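Local coordinates for CAG pathogenicity island protein 13 (Helicobacter pylori, PDB 2G3V) that is of unknown function but is encoded by the cag pathogenicity island, which specifies a type IV secretion system, at residues P107-S112 and K154-T159; K86-L91 and L123-K128; V82-K87 and Q142-G147. All blocks are in the same frame, centred on the assembly; numbering follows the deposited sequence.

Interaction 1. Residues P107-S112 and K154-T159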
loop_
_atom_site.group_PDB
_atom_site.type_symbol
_atom_site.label_atom_id
_atom_site.label_comp_id
_atom_site.label_asym_id
_atom_site.label_seq_id
_atom_site.Cartn_x
_atom_site.Cartn_y
_atom_site.Cartn_z
ATOM N N PRO A 107 6.931 15.784 6.646
ATOM C CA PRO A 107 6.257 15.479 7.913
ATOM C C PRO A 107 4.739 15.356 7.881
ATOM O O PRO A 107 4.195 14.352 8.343
ATOM C CB PRO A 107 6.728 16.605 8.825
ATOM C CG PRO A 107 8.139 16.752 8.418
ATOM C CD PRO A 107 8.041 16.729 6.882
ATOM N N ASN A 108 4.065 16.362 7.322
ATOM C CA ASN A 108 2.600 16.393 7.258
ATOM C C ASN A 108 1.918 15.454 6.263
ATOM O O ASN A 108 0.695 15.463 6.138
ATOM C CB ASN A 108 2.117 17.823 7.009
ATOM C CG ASN A 108 2.400 18.747 8.173
ATOM O OD1 ASN A 108 2.488 19.965 8.000
ATOM N ND2 ASN A 108 2.528 18.180 9.369
ATOM N N PHE A 109 2.697 14.656 5.543
ATOM C CA PHE A 109 2.107 13.699 4.616
ATOM C C PHE A 109 1.681 12.628 5.609
ATOM O O PHE A 109 2.519 12.126 6.361
ATOM C CB PHE A 109 3.175 13.173 3.665
ATOM C CG PHE A 109 2.648 12.258 2.617
ATOM C CD1 PHE A 109 2.066 12.770 1.464
ATOM C CD2 PHE A 109 2.700 10.876 2.797
ATOM C CE1 PHE A 109 1.534 11.916 0.498
ATOM C CE2 PHE A 109 2.172 10.011 1.842
ATOM C CZ PHE A 109 1.588 10.528 0.688
ATOM N N LEU A 110 0.400 12.279 5.617
ATOM C CA LEU A 110 -0.137 11.324 6.596
ATOM C C LEU A 110 -0.547 12.228 7.763
ATOM O O LEU A 110 -0.149 12.024 8.913
ATOM C CB LEU A 110 0.923 10.333 7.098
ATOM C CG LEU A 110 1.490 9.242 6.194
ATOM C CD1 LEU A 110 2.463 8.403 7.030
ATOM C CD2 LEU A 110 0.371 8.368 5.633
ATOM N N PHE A 111 -1.346 13.227 7.418
ATOM C CA PHE A 111 -1.850 14.259 8.310
ATOM C C PHE A 111 -3.033 13.799 9.167
ATOM O O PHE A 111 -3.062 14.011 10.385
ATOM C CB PHE A 111 -2.275 15.448 7.440
ATOM C CG PHE A 111 -2.323 16.770 8.164
ATOM C CD1 PHE A 111 -1.164 17.337 8.693
ATOM C CD2 PHE A 111 -3.521 17.479 8.261
ATOM C CE1 PHE A 111 -1.190 18.586 9.299
ATOM C CE2 PHE A 111 -3.565 18.741 8.873
ATOM C CZ PHE A 111 -2.393 19.297 9.392
ATOM N N SER A 112 -4.011 13.165 8.528
ATOM C CA SER A 112 -5.208 12.725 9.229
ATOM C C SER A 112 -5.414 11.238 9.120
ATOM O O SER A 112 -4.571 10.520 8.585
ATOM C CB SER A 112 -6.427 13.395 8.626
ATOM O OG SER A 112 -6.678 12.850 7.336
ATOM N N LYS A 154 4.018 6.340 -10.965
ATOM C CA LYS A 154 4.871 7.112 -10.058
ATOM C C LYS A 154 4.076 7.651 -8.880
ATOM O O LYS A 154 3.847 8.857 -8.781
ATOM C CB LYS A 154 5.518 8.293 -10.800
ATOM C CG LYS A 154 6.207 7.954 -12.128
ATOM C CD LYS A 154 7.697 7.691 -11.964
ATOM C CE LYS A 154 7.961 6.363 -11.267
ATOM N NZ LYS A 154 9.415 6.056 -11.168
ATOM N N LEU A 155 3.617 6.765 -8.006
ATOM C CA LEU A 155 2.869 7.203 -6.825
ATOM C C LEU A 155 3.874 7.629 -5.741
ATOM O O LEU A 155 5.008 7.135 -5.703
ATOM C CB LEU A 155 1.998 6.063 -6.274
ATOM C CG LEU A 155 0.784 5.517 -7.045
ATOM C CD1 LEU A 155 0.438 4.136 -6.497
ATOM C CD2 LEU A 155 -0.406 6.464 -6.927
ATOM N N PHE A 156 3.467 8.559 -4.884
ATOM C CA PHE A 156 4.310 9.022 -3.775
ATOM C C PHE A 156 5.542 9.857 -4.112
ATOM O O PHE A 156 6.313 10.210 -3.230
ATOM C CB PHE A 156 4.736 7.822 -2.933
ATOM C CG PHE A 156 3.600 6.915 -2.567
ATOM C CD1 PHE A 156 2.453 7.425 -1.951
ATOM C CD2 PHE A 156 3.669 5.558 -2.834
ATOM C CE1 PHE A 156 1.387 6.582 -1.606
ATOM C CE2 PHE A 156 2.618 4.710 -2.493
ATOM C CZ PHE A 156 1.471 5.225 -1.876
ATOM N N VAL A 157 5.726 10.176 -5.387
ATOM C CA VAL A 157 6.859 10.987 -5.819
ATOM C C VAL A 157 6.381 12.431 -5.775
ATOM O O VAL A 157 5.746 12.906 -6.713
ATOM C CB VAL A 157 7.278 10.627 -7.263
ATOM C CG1 VAL A 157 8.463 11.479 -7.699
ATOM C CG2 VAL A 157 7.623 9.154 -7.342
HETATM N N MSE A 158 6.685 13.126 -4.689
HETATM C CA MSE A 158 6.241 14.506 -4.527
HETATM C C MSE A 158 6.981 15.545 -5.367
HETATM O O MSE A 158 8.127 15.352 -5.764
HETATM C CB MSE A 158 6.325 14.918 -3.051
HETATM C CG MSE A 158 5.787 13.881 -2.075
HETATM SE SE MSE A 158 4.076 13.160 -2.572
HETATM C CE MSE A 158 2.935 14.584 -1.947
ATOM N N THR A 159 6.295 16.655 -5.627
ATOM C CA THR A 159 6.853 17.767 -6.387
ATOM C C THR A 159 7.015 18.914 -5.393
ATOM O O THR A 159 6.448 18.869 -4.300
ATOM C CB THR A 159 5.901 18.221 -7.501
ATOM O OG1 THR A 159 4.741 18.825 -6.917
ATOM C CG2 THR A 159 5.480 17.033 -8.356
#

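Interaction 2. Residues K86-L91 and L123-K128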
loop_
_atom_site.group_PDB
_atom_site.type_symbol
_atom_site.label_atom_id
_atom_site.label_comp_id
_atom_site.label_asym_id
_atom_site.label_seq_id
_atom_site.Cartn_x
_atom_site.Cartn_y
_atom_site.Cartn_z
ATOM N N LYS A 86 6.414 -13.112 -7.384
ATOM C CA LYS A 86 7.679 -12.467 -7.088
ATOM C C LYS A 86 7.752 -11.107 -7.778
ATOM O O LYS A 86 8.319 -10.155 -7.237
ATOM C CB LYS A 86 8.821 -13.371 -7.548
ATOM C CG LYS A 86 10.133 -13.181 -6.793
ATOM C CD LYS A 86 11.041 -14.399 -6.970
ATOM C CE LYS A 86 10.341 -15.657 -6.450
ATOM N NZ LYS A 86 11.149 -16.914 -6.553
ATOM N N LYS A 87 7.150 -11.017 -8.962
ATOM C CA LYS A 87 7.148 -9.785 -9.739
ATOM C C LYS A 87 6.481 -8.618 -9.024
ATOM O O LYS A 87 7.102 -7.568 -8.843
ATOM C CB LYS A 87 6.446 -9.997 -11.086
ATOM C CG LYS A 87 6.522 -8.784 -12.014
ATOM C CD LYS A 87 5.827 -9.021 -13.348
ATOM C CE LYS A 87 5.908 -7.767 -14.224
ATOM N NZ LYS A 87 5.323 -7.947 -15.591
ATOM N N VAL A 88 5.218 -8.790 -8.634
ATOM C CA VAL A 88 4.492 -7.723 -7.955
ATOM C C VAL A 88 5.201 -7.310 -6.683
ATOM O O VAL A 88 5.280 -6.136 -6.367
ATOM C CB VAL A 88 3.036 -8.134 -7.598
ATOM C CG1 VAL A 88 2.223 -8.300 -8.867
ATOM C CG2 VAL A 88 3.022 -9.409 -6.781
ATOM N N TYR A 89 5.743 -8.283 -5.966
ATOM C CA TYR A 89 6.415 -7.995 -4.711
ATOM C C TYR A 89 7.674 -7.158 -4.892
ATOM O O TYR A 89 8.064 -6.403 -4.000
ATOM C CB TYR A 89 6.693 -9.304 -3.975
ATOM C CG TYR A 89 5.436 -9.873 -3.352
ATOM C CD1 TYR A 89 4.738 -9.148 -2.384
ATOM C CD2 TYR A 89 4.936 -11.121 -3.732
ATOM C CE1 TYR A 89 3.584 -9.643 -1.805
ATOM C CE2 TYR A 89 3.768 -11.629 -3.160
ATOM C CZ TYR A 89 3.102 -10.883 -2.194
ATOM O OH TYR A 89 1.969 -11.385 -1.603
ATOM N N ARG A 90 8.304 -7.271 -6.053
ATOM C CA ARG A 90 9.497 -6.479 -6.316
ATOM C C ARG A 90 9.018 -5.045 -6.457
ATOM O O ARG A 90 9.635 -4.113 -5.948
ATOM C CB ARG A 90 10.173 -6.930 -7.608
ATOM C CG ARG A 90 10.627 -8.376 -7.562
ATOM C CD ARG A 90 11.760 -8.649 -8.533
ATOM N NE ARG A 90 12.335 -9.986 -8.354
ATOM C CZ ARG A 90 11.906 -11.069 -8.994
ATOM N NH1 ARG A 90 10.898 -10.971 -9.855
ATOM N NH2 ARG A 90 12.484 -12.245 -8.775
ATOM N N LEU A 91 7.882 -4.900 -7.131
ATOM C CA LEU A 91 7.266 -3.610 -7.395
ATOM C C LEU A 91 6.561 -3.062 -6.146
ATOM O O LEU A 91 6.408 -1.852 -5.995
ATOM C CB LEU A 91 6.278 -3.758 -8.564
ATOM C CG LEU A 91 5.840 -2.515 -9.347
ATOM C CD1 LEU A 91 7.034 -1.946 -10.121
ATOM C CD2 LEU A 91 4.722 -2.888 -10.303
ATOM N N LEU A 123 -2.435 -3.825 1.230
ATOM C CA LEU A 123 -3.159 -4.870 1.963
ATOM C C LEU A 123 -3.540 -6.159 1.206
ATOM O O LEU A 123 -3.428 -7.251 1.751
ATOM C CB LEU A 123 -4.407 -4.259 2.618
ATOM C CG LEU A 123 -4.279 -3.731 4.059
ATOM C CD1 LEU A 123 -2.860 -3.360 4.370
ATOM C CD2 LEU A 123 -5.207 -2.527 4.258
ATOM N N PRO A 124 -3.990 -6.050 -0.056
ATOM C CA PRO A 124 -4.383 -7.215 -0.878
ATOM C C PRO A 124 -3.270 -8.248 -1.104
ATOM O O PRO A 124 -3.528 -9.389 -1.483
ATOM C CB PRO A 124 -4.818 -6.576 -2.197
ATOM C CG PRO A 124 -5.341 -5.263 -1.767
ATOM C CD PRO A 124 -4.310 -4.799 -0.763
ATOM N N PHE A 125 -2.031 -7.829 -0.887
ATOM C CA PHE A 125 -0.885 -8.706 -1.064
ATOM C C PHE A 125 -0.173 -8.942 0.258
ATOM O O PHE A 125 0.884 -9.555 0.286
ATOM C CB PHE A 125 0.107 -8.094 -2.061
ATOM C CG PHE A 125 -0.400 -8.036 -3.475
ATOM C CD1 PHE A 125 -0.535 -9.199 -4.234
ATOM C CD2 PHE A 125 -0.761 -6.816 -4.044
ATOM C CE1 PHE A 125 -1.032 -9.151 -5.544
ATOM C CE2 PHE A 125 -1.259 -6.746 -5.355
ATOM C CZ PHE A 125 -1.398 -7.918 -6.110
ATOM N N PHE A 126 -0.752 -8.469 1.356
ATOM C CA PHE A 126 -0.104 -8.641 2.649
ATOM C C PHE A 126 -0.976 -9.342 3.697
ATOM O O PHE A 126 -0.514 -10.197 4.455
ATOM C CB PHE A 126 0.362 -7.278 3.176
ATOM C CG PHE A 126 0.895 -7.331 4.569
ATOM C CD1 PHE A 126 2.147 -7.891 4.824
ATOM C CD2 PHE A 126 0.127 -6.863 5.646
ATOM C CE1 PHE A 126 2.625 -7.989 6.110
ATOM C CE2 PHE A 126 0.599 -6.960 6.941
ATOM C CZ PHE A 126 1.849 -7.522 7.176
ATOM N N SER A 127 -2.242 -8.963 3.734
ATOM C CA SER A 127 -3.187 -9.540 4.676
ATOM C C SER A 127 -3.591 -10.969 4.338
ATOM O O SER A 127 -4.005 -11.263 3.207
ATOM C CB SER A 127 -4.436 -8.671 4.747
ATOM O OG SER A 127 -5.570 -9.480 4.962
ATOM N N LYS A 128 -3.475 -11.849 5.332
ATOM C CA LYS A 128 -3.840 -13.253 5.153
ATOM C C LYS A 128 -5.331 -13.422 4.875
ATOM O O LYS A 128 -5.717 -14.210 4.028
ATOM C CB LYS A 128 -3.476 -14.074 6.387
ATOM C CG LYS A 128 -3.834 -15.553 6.228
ATOM C CD LYS A 128 -3.416 -16.347 7.448
ATOM C CE LYS A 128 -1.916 -16.245 7.693
ATOM N NZ LYS A 128 -1.592 -16.856 9.000
#

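Interaction 3. Residues V82-K87 and Q142-G147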
loop_
_atom_site.group_PDB
_atom_site.type_symbol
_atom_site.label_atom_id
_atom_site.label_comp_id
_atom_site.label_asym_id
_atom_site.label_seq_id
_atom_site.Cartn_x
_atom_site.Cartn_y
_atom_site.Cartn_z
ATOM N N VAL A 82 4.945 -18.977 -8.773
ATOM C CA VAL A 82 5.728 -18.085 -7.932
ATOM C C VAL A 82 6.401 -16.969 -8.713
ATOM O O VAL A 82 6.689 -15.900 -8.168
ATOM C CB VAL A 82 6.815 -18.862 -7.182
ATOM C CG1 VAL A 82 6.180 -19.853 -6.246
ATOM C CG2 VAL A 82 7.736 -19.565 -8.181
ATOM N N ASP A 83 6.650 -17.222 -9.987
ATOM C CA ASP A 83 7.306 -16.248 -10.845
ATOM C C ASP A 83 6.541 -14.933 -11.005
ATOM O O ASP A 83 7.152 -13.856 -11.093
ATOM C CB ASP A 83 7.590 -16.882 -12.220
ATOM C CG ASP A 83 6.473 -17.824 -12.685
ATOM O OD1 ASP A 83 5.499 -17.333 -13.303
ATOM O OD2 ASP A 83 6.571 -19.053 -12.422
ATOM N N LYS A 84 5.212 -15.015 -11.033
ATOM C CA LYS A 84 4.392 -13.820 -11.193
ATOM C C LYS A 84 4.217 -13.109 -9.847
ATOM O O LYS A 84 4.113 -11.880 -9.775
ATOM C CB LYS A 84 3.019 -14.194 -11.773
ATOM C CG LYS A 84 2.300 -13.040 -12.468
ATOM C CD LYS A 84 0.885 -13.397 -12.874
ATOM C CE LYS A 84 0.828 -14.582 -13.831
ATOM N NZ LYS A 84 1.455 -14.278 -15.137
ATOM N N PHE A 85 4.175 -13.891 -8.776
ATOM C CA PHE A 85 4.022 -13.324 -7.443
ATOM C C PHE A 85 5.259 -12.530 -7.091
ATOM O O PHE A 85 5.166 -11.415 -6.584
ATOM C CB PHE A 85 3.805 -14.431 -6.411
ATOM C CG PHE A 85 2.383 -14.839 -6.275
ATOM C CD1 PHE A 85 1.452 -13.965 -5.713
ATOM C CD2 PHE A 85 1.958 -16.078 -6.718
ATOM C CE1 PHE A 85 0.110 -14.329 -5.590
ATOM C CE2 PHE A 85 0.628 -16.449 -6.600
ATOM C CZ PHE A 85 -0.303 -15.572 -6.033
ATOM N N LYS A 86 6.414 -13.112 -7.384
ATOM C CA LYS A 86 7.679 -12.467 -7.088
ATOM C C LYS A 86 7.752 -11.107 -7.778
ATOM O O LYS A 86 8.319 -10.155 -7.237
ATOM C CB LYS A 86 8.821 -13.371 -7.548
ATOM C CG LYS A 86 10.133 -13.181 -6.793
ATOM C CD LYS A 86 11.041 -14.399 -6.970
ATOM C CE LYS A 86 10.341 -15.657 -6.450
ATOM N NZ LYS A 86 11.149 -16.914 -6.553
ATOM N N LYS A 87 7.150 -11.017 -8.962
ATOM C CA LYS A 87 7.148 -9.785 -9.739
ATOM C C LYS A 87 6.481 -8.618 -9.024
ATOM O O LYS A 87 7.102 -7.568 -8.843
ATOM C CB LYS A 87 6.446 -9.997 -11.086
ATOM C CG LYS A 87 6.522 -8.784 -12.014
ATOM C CD LYS A 87 5.827 -9.021 -13.348
ATOM C CE LYS A 87 5.908 -7.767 -14.224
ATOM N NZ LYS A 87 5.323 -7.947 -15.591
ATOM N N GLN A 142 -5.466 -9.150 -10.523
ATOM C CA GLN A 142 -5.025 -8.127 -9.601
ATOM C C GLN A 142 -3.536 -7.949 -9.816
ATOM O O GLN A 142 -3.039 -6.826 -9.877
ATOM C CB GLN A 142 -5.314 -8.546 -8.155
ATOM C CG GLN A 142 -5.211 -7.399 -7.142
ATOM C CD GLN A 142 -5.581 -7.814 -5.732
ATOM O OE1 GLN A 142 -4.880 -8.608 -5.103
ATOM N NE2 GLN A 142 -6.690 -7.276 -5.223
ATOM N N ILE A 143 -2.826 -9.064 -9.957
ATOM C CA ILE A 143 -1.378 -9.037 -10.167
ATOM C C ILE A 143 -1.072 -8.358 -11.505
ATOM O O ILE A 143 -0.170 -7.539 -11.604
ATOM C CB ILE A 143 -0.801 -10.476 -10.144
ATOM C CG1 ILE A 143 -0.939 -11.063 -8.736
ATOM C CG2 ILE A 143 0.639 -10.482 -10.614
ATOM C CD1 ILE A 143 -0.429 -12.490 -8.607
ATOM N N GLU A 144 -1.837 -8.701 -12.532
ATOM C CA GLU A 144 -1.647 -8.107 -13.851
ATOM C C GLU A 144 -1.885 -6.593 -13.786
ATOM O O GLU A 144 -1.065 -5.797 -14.250
ATOM C CB GLU A 144 -2.620 -8.738 -14.848
ATOM C CG GLU A 144 -2.137 -8.680 -16.298
ATOM C CD GLU A 144 -0.806 -9.412 -16.496
ATOM O OE1 GLU A 144 -0.749 -10.642 -16.241
ATOM O OE2 GLU A 144 0.184 -8.761 -16.900
ATOM N N LEU A 145 -3.013 -6.209 -13.193
ATOM C CA LEU A 145 -3.374 -4.805 -13.043
ATOM C C LEU A 145 -2.262 -4.028 -12.347
ATOM O O LEU A 145 -1.790 -3.019 -12.859
ATOM C CB LEU A 145 -4.681 -4.684 -12.244
ATOM C CG LEU A 145 -5.335 -3.296 -12.186
ATOM C CD1 LEU A 145 -5.879 -2.902 -13.562
ATOM C CD2 LEU A 145 -6.446 -3.316 -11.179
ATOM N N TYR A 146 -1.840 -4.510 -11.180
ATOM C CA TYR A 146 -0.785 -3.836 -10.425
ATOM C C TYR A 146 0.471 -3.689 -11.265
ATOM O O TYR A 146 1.100 -2.626 -11.293
ATOM C CB TYR A 146 -0.450 -4.618 -9.140
ATOM C CG TYR A 146 -1.227 -4.163 -7.917
ATOM C CD1 TYR A 146 -0.599 -3.457 -6.890
ATOM C CD2 TYR A 146 -2.598 -4.414 -7.804
ATOM C CE1 TYR A 146 -1.320 -3.006 -5.772
ATOM C CE2 TYR A 146 -3.326 -3.972 -6.706
ATOM C CZ TYR A 146 -2.685 -3.270 -5.691
ATOM O OH TYR A 146 -3.412 -2.844 -4.609
ATOM N N GLY A 147 0.832 -4.770 -11.943
ATOM C CA GLY A 147 2.021 -4.748 -12.761
ATOM C C GLY A 147 1.971 -3.695 -13.844
ATOM O O GLY A 147 3.007 -3.188 -14.265
#

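Interaction 1. Residues P107-S112 and K154-T159
F109 reaches out of its loop with the far side of its ring and meets M158 and F156 together. CG stands anti to the backbone N (chi1 -176°), which sends the ring straight across to the other loop, so that CE1 and CZ lead. Of the residues here it has the most surface buried by the contact. M158, a selenomethionine, bends at both chi2 and chi3 and thereby folds its end back onto the ring: CE lies 3.9 Å from F109 CE1 and 4.0 Å from F109 CD1. The selenium of M158 sits 5.0 Å from the centroid of the F109 ring and 43° off the ring normal, a Met-aromatic contact made obliquely. F156 comes in beside this pair, its side chain running at about a right angle to that of F109, and CD1 of F156 is 4.2 Å from CZ of F109. The union is apolar throughout, and both phenylalanines are buried.

Both segments are loops, and neighbouring parts of the fold complete the packing. L99 of helix 82-105 touches both F109 and F156, as does I118 from a loop. Y166 of helix 160-168 sets its ring edge-to-face with F109 and also touches M158. The contact thus joins the loop after helix 82-105 to the loop leading into helix 160-168, with side chains of both helices against it.

Interaction 2. Residues K86-L91 and L123-K128
Y89 reaches across from its helix and gives its hydroxyl hydrogen to the main-chain oxygen of F125, with Y89 OH 2.8 Å from F125 O. The C=O...donor angle is 130° and the donor is tilted 16° from the carbonyl plane. F125 O also lies at the edge of the Y89 ring, in the ring plane, 3.4 Å from Y89 CE1, while CB of F125 packs 3.8 Å from that same CE1. The tyrosine therefore meets the short 3-10 turn 123-125 through one polar bond and through apolar contact alongside it. V88, one residue back along the helix, adds an apolar contact: its CG2 stands over one face of the F125 ring, 4.2 Å from F125 CE1. With CG anti to its carbonyl carbon (chi1 -68°), F125 places its ring beside V88, and the turn about CB-CG presents a face to CG2.

These three residues are buried, and Y146 of helix 136-149 adds its ring edge-to-face with F125. Away from this core the character changes. K87 and R90 of helix 82-105 and K128, at the start of helix 128-133, are exposed and take no part across the contact. F126, next to F125, leads its ring away and pairs edge-to-face with F51 of helix 35-57.

Beyond the turn, S127 is the N-cap of helix 128-133, its OG accepting from the backbone N of I130. A tyrosine hydroxyl bonded to a main-chain carbonyl, beside an aliphatic-aromatic contact, here links helix 82-105 to a 3-10 turn in the connecting loop of an all-helical fold.

Interaction 3. Residues V82-K87 and Q142-G147
I143 lays its CD1 methyl over one face of the F85 ring, 3.9 Å from the ring centroid and 26° off the normal, a CH-pi contact. The methyl is displaced toward the rim, which makes F85 CE1 its nearest ring atom, 3.6 Å from I143 CD1. The two side chains run at about a right angle. F85 leaves its backbone pointing away from helix 142-147, yet its ring reaches the isoleucine.

The other branch of I143 has a different partner. CG2 stands anti to the backbone N and packs on the aliphatic part of K84, with I143 CG2 3.6 Å from K84 CG and 3.7 Å from K84 CD. One isoleucine is thus shared between a ring and a lysine chain. K84 starts out extended, CG anti to its own backbone N (chi1 -158°), then bends at chi3 and chi4, leaving NZ 4.4 Å from E144 OE1, too far for a salt bridge.

The axes of the two short helical segments approach to 10.2 Å at a signed crossing angle of 40°, and F85 and I143 hold the closest pair of CA atoms. L66 of helix 59-69 and M139 of helix 136-149 also touch the side chain of F85.

The chemistry divides by depth: F85 and I143 make a buried apolar joint, while the lysine methylenes cover it on the outer side. There K84 also touches D140 of helix 136-149, and its attraction to E144 is probably modest at this separation, leaving hydrophobic packing to do most of the joining between the two segments.

Interactions 2 and 3 both use the early turns of helix 82-105 and share K86 and K87, with centres about 8 Å apart. They touch directly: V88 of one packs on I143 of the other. Interaction 1 begins just past the C-terminal end of that helix and lies on the opposite side of the chain's centre, its centre about 21 Å from that of interaction 2 and 25 Å from that of interaction 3. Along the chain 82-87 pairs with 142-147, 86-91 with 123-128 inside that span, and 107-112 with 154-159, so interaction 1 alternates with both. This interleaving probably ties successive parts of a single all-helical chain together.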